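Local coordinates for protein MTH169 (Methanobacterium thermoautotrophicum, PDB 1GTD) that is a small alpha/beta protein of the PurS family, found here as an assembly of four copies of its chain, at residues B[21-24]-B[25-29]. Residues are numbered along the deposited sequence; the frame is centred on the assembly and turned at random.
Sequences ATIE and RALAL
The backbone N-H of Arg25 bonds to Ala21 O, 3.1 Å from Arg25 N with an N-H...O angle of 168°, and Arg25 CB lies 3.5 Å from the same Ala21 O. From there the side chain runs extended away from the helix, CG anti to the backbone N (chi1 166°), and carries NH1 to a hydrogen bond with the carbonyl of Gln64 of the second subunit. Leu29 CD1, one turn further on, lies above one face of the guanidinium, nearer its margin than its centre. Ala26 N bonds to Thr22 O at 3.0 Å, and its methyl lies against that oxygen; Thr22 OG1 turns back instead to the carbonyl of Pro18. At Leu27 the N reaches Ile23 O at 2.8 Å, and the side chains touch as well: the two branched groups run alongside each other in the same direction, with Leu27 CD1 3.9 Å from Ile23 CG2. This apolar pair faces the third subunit, where Leu67 packs on Ile23 and Met62 on Leu27. Ala28 N bonds to Glu24 O at 2.9 Å, while the Glu24 carboxylate leads off to Thr37 OG1 through OE1; Leu29 N continues the pattern to Arg25 O. The regular i to i+4 bonding is that of an alpha-helix, here most of helix 18-30, which follows the first strand of the three-stranded antiparallel sheet and presents different sides to two neighbouring subunits of the tetramer.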
loop_
_atom_site.group_PDB
_atom_site.type_symbol
_atom_site.label_atom_id
_atom_site.label_comp_id
_atom_site.label_asym_id
_atom_site.label_seq_id
_atom_site.Cartn_x
_atom_site.Cartn_y
_atom_site.Cartn_z
ATOM N N ALA B 21 7.418 10.283 0.611
ATOM C CA ALA B 21 7.345 11.574 1.283
ATOM C C ALA B 21 6.900 11.393 2.733
ATOM O O ALA B 21 7.406 12.053 3.641
ATOM C CB ALA B 21 6.376 12.493 0.542
ATOM N N THR B 22 5.952 10.493 2.946
ATOM C CA THR B 22 5.447 10.242 4.287
ATOM C C THR B 22 6.530 9.670 5.213
ATOM O O THR B 22 6.708 10.120 6.349
ATOM C CB THR B 22 4.240 9.296 4.221
ATOM O OG1 THR B 22 3.173 9.955 3.528
ATOM C CG2 THR B 22 3.778 8.913 5.607
ATOM N N ILE B 23 7.267 8.688 4.717
ATOM C CA ILE B 23 8.333 8.074 5.490
ATOM C C ILE B 23 9.386 9.108 5.881
ATOM O O ILE B 23 9.748 9.235 7.049
ATOM C CB ILE B 23 9.020 6.977 4.678
ATOM C CG1 ILE B 23 8.076 5.789 4.486
ATOM C CG2 ILE B 23 10.291 6.555 5.359
ATOM C CD1 ILE B 23 8.653 4.691 3.609
ATOM N N GLU B 24 9.873 9.850 4.896
ATOM C CA GLU B 24 10.903 10.852 5.130
ATOM C C GLU B 24 10.514 11.855 6.200
ATOM O O GLU B 24 11.291 12.122 7.117
ATOM C CB GLU B 24 11.221 11.588 3.827
ATOM C CG GLU B 24 12.385 12.546 3.939
ATOM C CD GLU B 24 12.885 13.020 2.584
ATOM O OE1 GLU B 24 13.254 12.164 1.747
ATOM O OE2 GLU B 24 12.916 14.251 2.359
ATOM N N ARG B 25 9.317 12.415 6.082
ATOM C CA ARG B 25 8.841 13.387 7.056
ATOM C C ARG B 25 8.754 12.785 8.453
ATOM O O ARG B 25 9.184 13.398 9.434
ATOM C CB ARG B 25 7.469 13.921 6.650
ATOM C CG ARG B 25 6.762 14.681 7.765
ATOM C CD ARG B 25 5.664 15.591 7.230
ATOM N NE ARG B 25 5.070 16.379 8.307
ATOM C CZ ARG B 25 4.248 15.878 9.225
ATOM N NH1 ARG B 25 3.920 14.593 9.191
ATOM N NH2 ARG B 25 3.758 16.657 10.179
ATOM N N ALA B 26 8.187 11.586 8.537
ATOM C CA ALA B 26 8.034 10.901 9.809
ATOM C C ALA B 26 9.398 10.662 10.426
ATOM O O ALA B 26 9.570 10.826 11.633
ATOM C CB ALA B 26 7.311 9.581 9.606
ATOM N N LEU B 27 10.371 10.276 9.602
ATOM C CA LEU B 27 11.718 10.033 10.110
ATOM C C LEU B 27 12.299 11.328 10.669
ATOM O O LEU B 27 12.823 11.355 11.776
ATOM C CB LEU B 27 12.631 9.465 9.007
ATOM C CG LEU B 27 12.317 8.032 8.527
ATOM C CD1 LEU B 27 13.377 7.555 7.533
ATOM C CD2 LEU B 27 12.249 7.080 9.730
ATOM N N ALA B 28 12.202 12.406 9.900
ATOM C CA ALA B 28 12.716 13.696 10.343
ATOM C C ALA B 28 12.168 14.025 11.728
ATOM O O ALA B 28 12.913 14.432 12.616
ATOM C CB ALA B 28 12.323 14.784 9.349
ATOM N N LEU B 29 10.864 13.838 11.909
ATOM C CA LEU B 29 10.215 14.122 13.185
ATOM C C LEU B 29 10.723 13.228 14.320
ATOM O O LEU B 29 10.845 13.660 15.469
ATOM C CB LEU B 29 8.704 13.945 13.047
ATOM C CG LEU B 29 7.989 14.881 12.088
ATOM C CD1 LEU B 29 6.564 14.427 11.926
ATOM C CD2 LEU B 29 8.040 16.292 12.628
#